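Local coordinates for signal transduction histidine kinase, LytS (Clostridium beijerinckii, PDB 5XSJ), which probably acts as a membrane-bound sensor histidine kinase that transfers phosphate from ATP to a protein histidine in two-component signalling, represented here by its N-terminal four-helix domain, at residues I21-S32 with E54-L65. Sequence-based numbering, arbitrary orientation.
Sequences ITNEIKQHVDSS and EVILAKQKIGNL
Ile21 lays CG2 against Leu65 CG at 3.8 Å, the two side chains sliding past each other in opposite directions, while its CD1 touches Asn64 ND2. Glu24 reaches across Lys61 at about a right angle, and OE1 forms a salt bridge with Lys61 NZ (3.1 Å), which approaches from above the carboxylate plane. Ile25 is a knob in the hole formed by Ala58, Lys61, Ile62 and Leu65; with CG1 beside the backbone N (chi1 -67°), CD1 meets Leu65 CD1 tip to tip at 3.6 Å. His28 fills the next hole, among Glu54, Leu57, Ala58 and Lys61. Its ND1 donates an almost straight bond to Glu54 OE1 (2.7 Å, 168°), on the syn side but tilted well out of the carboxylate plane, and NE2 accepts from Lys61 NZ at 2.8 Å. Both partners lie near the ring plane, fixing its rotation, and Leu57 CB covers one face in a CH-pi contact. Accepting from the lysine should favour a neutral imidazole protonated at ND1. Val29 adds CG2 against Ala58 CB at 3.9 Å, and Ser32 packs CB on Glu54 CB while its OG is hydrogen-bonded to Tyr87 OH and Tyr51 O. The axes of 21-32 and 54-65 approach to 8.0 Å at 152°, antiparallel, within helices 15-42 and 45-67 of the four-helix bundle; helix 73-99 packs on Val55 and Ile62, and helix 104-133 on Thr22 and Lys26.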
loop_
_atom_site.group_PDB
_atom_site.type_symbol
_atom_site.label_atom_id
_atom_site.label_comp_id
_atom_site.label_asym_id
_atom_site.label_seq_id
_atom_site.Cartn_x
_atom_site.Cartn_y
_atom_site.Cartn_z
ATOM N N ILE B 21 -1.100 -13.259 -26.812
ATOM C CA ILE B 21 -0.062 -13.943 -26.048
ATOM C C ILE B 21 0.198 -13.207 -24.734
ATOM O O ILE B 21 0.339 -13.833 -23.676
ATOM C CB ILE B 21 1.258 -14.068 -26.854
ATOM C CG1 ILE B 21 1.031 -14.946 -28.097
ATOM C CG2 ILE B 21 2.368 -14.669 -25.976
ATOM C CD1 ILE B 21 2.238 -15.084 -29.026
ATOM N N THR B 22 0.234 -11.881 -24.812
ATOM C CA THR B 22 0.447 -11.030 -23.650
ATOM C C THR B 22 -0.684 -11.229 -22.647
ATOM O O THR B 22 -0.450 -11.323 -21.446
ATOM C CB THR B 22 0.550 -9.548 -24.069
ATOM O OG1 THR B 22 1.746 -9.367 -24.834
ATOM C CG2 THR B 22 0.600 -8.636 -22.862
ATOM N N ASN B 23 -1.910 -11.331 -23.142
ATOM C CA ASN B 23 -3.022 -11.620 -22.257
ATOM C C ASN B 23 -2.920 -13.034 -21.661
ATOM O O ASN B 23 -3.306 -13.261 -20.517
ATOM C CB ASN B 23 -4.346 -11.446 -22.993
ATOM C CG ASN B 23 -5.540 -11.723 -22.105
ATOM O OD1 ASN B 23 -5.779 -11.013 -21.136
ATOM N ND2 ASN B 23 -6.294 -12.760 -22.434
ATOM N N GLU B 24 -2.393 -13.987 -22.422
ATOM C CA GLU B 24 -2.256 -15.340 -21.904
ATOM C C GLU B 24 -1.251 -15.373 -20.767
ATOM O O GLU B 24 -1.464 -16.039 -19.760
ATOM C CB GLU B 24 -1.837 -16.314 -23.015
ATOM C CG GLU B 24 -3.000 -16.732 -23.907
ATOM C CD GLU B 24 -2.554 -17.412 -25.199
ATOM O OE1 GLU B 24 -1.412 -17.931 -25.269
ATOM O OE2 GLU B 24 -3.364 -17.430 -26.147
ATOM N N ILE B 25 -0.146 -14.658 -20.945
ATOM C CA ILE B 25 0.888 -14.534 -19.918
ATOM C C ILE B 25 0.325 -13.958 -18.613
ATOM O O ILE B 25 0.584 -14.464 -17.526
ATOM C CB ILE B 25 2.041 -13.633 -20.423
ATOM C CG1 ILE B 25 2.778 -14.325 -21.564
ATOM C CG2 ILE B 25 2.993 -13.265 -19.280
ATOM C CD1 ILE B 25 3.670 -13.404 -22.366
ATOM N N LYS B 26 -0.469 -12.906 -18.738
ATOM C CA LYS B 26 -1.068 -12.249 -17.578
ATOM C C LYS B 26 -1.987 -13.209 -16.826
ATOM O O LYS B 26 -1.927 -13.305 -15.604
ATOM C CB LYS B 26 -1.826 -10.997 -18.028
ATOM C CG LYS B 26 -2.326 -10.107 -16.899
ATOM C CD LYS B 26 -2.994 -8.861 -17.464
ATOM C CE LYS B 26 -3.401 -7.931 -16.328
ATOM N NZ LYS B 26 -3.966 -8.740 -15.196
ATOM N N GLN B 27 -2.815 -13.945 -17.562
ATOM C CA GLN B 27 -3.660 -14.976 -16.961
ATOM C C GLN B 27 -2.832 -16.081 -16.288
ATOM O O GLN B 27 -3.180 -16.554 -15.198
ATOM C CB GLN B 27 -4.561 -15.620 -18.008
ATOM C CG GLN B 27 -5.487 -14.696 -18.775
ATOM C CD GLN B 27 -6.413 -15.492 -19.717
ATOM O OE1 GLN B 27 -5.982 -16.433 -20.416
ATOM N NE2 GLN B 27 -7.693 -15.126 -19.719
ATOM N N HIS B 28 -1.749 -16.510 -16.933
ATOM C CA HIS B 28 -0.893 -17.551 -16.331
ATOM C C HIS B 28 -0.312 -17.080 -15.005
ATOM O O HIS B 28 -0.297 -17.814 -14.014
ATOM C CB HIS B 28 0.258 -17.939 -17.265
ATOM C CG HIS B 28 -0.172 -18.644 -18.511
ATOM N ND1 HIS B 28 -1.049 -19.715 -18.488
ATOM C CD2 HIS B 28 0.160 -18.458 -19.807
ATOM C CE1 HIS B 28 -1.251 -20.133 -19.725
ATOM N NE2 HIS B 28 -0.539 -19.383 -20.545
ATOM N N VAL B 29 0.207 -15.855 -15.000
ATOM C CA VAL B 29 0.790 -15.300 -13.787
ATOM C C VAL B 29 -0.278 -15.200 -12.702
ATOM O O VAL B 29 -0.067 -15.657 -11.585
ATOM C CB VAL B 29 1.419 -13.903 -14.022
ATOM C CG1 VAL B 29 1.961 -13.377 -12.734
ATOM C CG2 VAL B 29 2.537 -13.974 -15.079
ATOM N N ASP B 30 -1.428 -14.621 -13.041
ATOM C CA ASP B 30 -2.530 -14.511 -12.085
ATOM C C ASP B 30 -2.969 -15.878 -11.572
ATOM O O ASP B 30 -3.155 -16.066 -10.375
ATOM C CB ASP B 30 -3.724 -13.778 -12.707
ATOM C CG ASP B 30 -3.396 -12.322 -13.061
ATOM O OD1 ASP B 30 -2.286 -11.852 -12.713
ATOM O OD2 ASP B 30 -4.244 -11.644 -13.686
ATOM N N SER B 31 -3.123 -16.844 -12.468
ATOM C CA SER B 31 -3.584 -18.156 -12.033
ATOM C C SER B 31 -2.514 -18.863 -11.201
ATOM O O SER B 31 -2.819 -19.599 -10.243
ATOM C CB SER B 31 -3.978 -19.004 -13.238
ATOM O OG SER B 31 -4.176 -20.347 -12.847
ATOM N N SER B 32 -1.254 -18.643 -11.563
ATOM C CA SER B 32 -0.151 -19.226 -10.794
ATOM C C SER B 32 -0.165 -18.732 -9.341
ATOM O O SER B 32 -0.024 -19.530 -8.404
ATOM C CB SER B 32 1.194 -18.901 -11.451
ATOM O OG SER B 32 2.261 -19.378 -10.665
ATOM N N GLU B 54 1.323 -23.204 -14.441
ATOM C CA GLU B 54 1.039 -21.867 -14.930
ATOM C C GLU B 54 2.301 -20.999 -15.027
ATOM O O GLU B 54 2.431 -20.258 -15.999
ATOM C CB GLU B 54 -0.024 -21.199 -14.056
ATOM C CG GLU B 54 -1.387 -21.892 -14.139
ATOM C CD GLU B 54 -2.090 -21.659 -15.472
ATOM O OE1 GLU B 54 -1.939 -20.577 -16.077
ATOM O OE2 GLU B 54 -2.804 -22.561 -15.931
ATOM N N VAL B 55 3.255 -21.085 -14.090
ATOM C CA VAL B 55 4.471 -20.274 -14.310
ATOM C C VAL B 55 5.348 -20.796 -15.421
ATOM O O VAL B 55 6.057 -20.021 -16.046
ATOM C CB VAL B 55 5.422 -20.107 -13.086
ATOM C CG1 VAL B 55 4.971 -19.005 -12.243
ATOM C CG2 VAL B 55 5.617 -21.354 -12.280
ATOM N N ILE B 56 5.323 -22.104 -15.657
ATOM C CA ILE B 56 6.071 -22.665 -16.779
ATOM C C ILE B 56 5.570 -22.042 -18.054
ATOM O O ILE B 56 6.351 -21.636 -18.914
ATOM C CB ILE B 56 5.936 -24.213 -16.857
ATOM C CG1 ILE B 56 6.812 -24.871 -15.793
ATOM C CG2 ILE B 56 6.348 -24.721 -18.222
ATOM C CD1 ILE B 56 6.396 -26.304 -15.463
ATOM N N LEU B 57 4.252 -21.924 -18.159
ATOM C CA LEU B 57 3.643 -21.410 -19.370
ATOM C C LEU B 57 3.901 -19.908 -19.527
ATOM O O LEU B 57 4.148 -19.426 -20.637
ATOM C CB LEU B 57 2.139 -21.705 -19.374
ATOM C CG LEU B 57 1.718 -23.180 -19.472
ATOM C CD1 LEU B 57 0.249 -23.353 -19.104
ATOM C CD2 LEU B 57 1.992 -23.735 -20.871
ATOM N N ALA B 58 3.821 -19.158 -18.431
ATOM C CA ALA B 58 4.122 -17.719 -18.494
ATOM C C ALA B 58 5.576 -17.482 -18.927
ATOM O O ALA B 58 5.862 -16.651 -19.782
ATOM C CB ALA B 58 3.846 -17.056 -17.140
ATOM N N LYS B 59 6.490 -18.235 -18.328
ATOM C CA LYS B 59 7.908 -18.154 -18.666
ATOM C C LYS B 59 8.200 -18.428 -20.157
ATOM O O LYS B 59 8.941 -17.675 -20.806
ATOM C CB LYS B 59 8.684 -19.141 -17.787
ATOM C CG LYS B 59 10.182 -19.120 -17.988
ATOM C CD LYS B 59 10.827 -17.902 -17.336
ATOM C CE LYS B 59 12.323 -17.857 -17.652
ATOM N NZ LYS B 59 12.941 -16.571 -17.236
ATOM N N GLN B 60 7.623 -19.500 -20.698
ATOM C CA GLN B 60 7.854 -19.885 -22.094
ATOM C C GLN B 60 7.326 -18.838 -23.055
ATOM O O GLN B 60 7.990 -18.486 -24.028
ATOM C CB GLN B 60 7.193 -21.238 -22.407
ATOM C CG GLN B 60 7.652 -21.890 -23.731
ATOM C CD GLN B 60 6.867 -21.403 -24.951
ATOM O OE1 GLN B 60 5.879 -20.671 -24.820
ATOM N NE2 GLN B 60 7.299 -21.821 -26.144
ATOM N N LYS B 61 6.117 -18.358 -22.792
ATOM C CA LYS B 61 5.497 -17.384 -23.685
ATOM C C LYS B 61 6.191 -16.026 -23.624
ATOM O O LYS B 61 6.305 -15.345 -24.639
ATOM C CB LYS B 61 4.005 -17.260 -23.377
ATOM C CG LYS B 61 3.266 -18.541 -23.715
ATOM C CD LYS B 61 1.790 -18.505 -23.378
ATOM C CE LYS B 61 1.164 -19.883 -23.671
ATOM N NZ LYS B 61 -0.270 -19.972 -23.285
ATOM N N ILE B 62 6.673 -15.632 -22.449
ATOM C CA ILE B 62 7.504 -14.428 -22.374
ATOM C C ILE B 62 8.755 -14.613 -23.246
ATOM O O ILE B 62 9.154 -13.709 -23.992
ATOM C CB ILE B 62 7.920 -14.097 -20.924
ATOM C CG1 ILE B 62 6.699 -13.661 -20.107
ATOM C CG2 ILE B 62 8.977 -12.990 -20.914
ATOM C CD1 ILE B 62 6.978 -13.582 -18.631
ATOM N N GLY B 63 9.364 -15.793 -23.149
ATOM C CA GLY B 63 10.497 -16.146 -23.992
ATOM C C GLY B 63 10.146 -16.068 -25.471
ATOM O O GLY B 63 10.939 -15.606 -26.282
ATOM N N ASN B 64 8.943 -16.501 -25.824
ATOM C CA ASN B 64 8.532 -16.468 -27.215
ATOM C C ASN B 64 8.440 -15.039 -27.738
ATOM O O ASN B 64 8.951 -14.743 -28.810
ATOM C CB ASN B 64 7.198 -17.190 -27.402
ATOM C CG ASN B 64 6.740 -17.191 -28.858
ATOM O OD1 ASN B 64 7.402 -17.768 -29.725
ATOM N ND2 ASN B 64 5.607 -16.546 -29.129
ATOM N N LEU B 65 7.794 -14.157 -26.980
ATOM C CA LEU B 65 7.701 -12.736 -27.347
ATOM C C LEU B 65 9.065 -12.068 -27.446
ATOM O O LEU B 65 9.255 -11.171 -28.260
ATOM C CB LEU B 65 6.845 -11.969 -26.332
ATOM C CG LEU B 65 5.347 -12.266 -26.294
ATOM C CD1 LEU B 65 4.671 -11.446 -25.203
ATOM C CD2 LEU B 65 4.716 -11.974 -27.652
#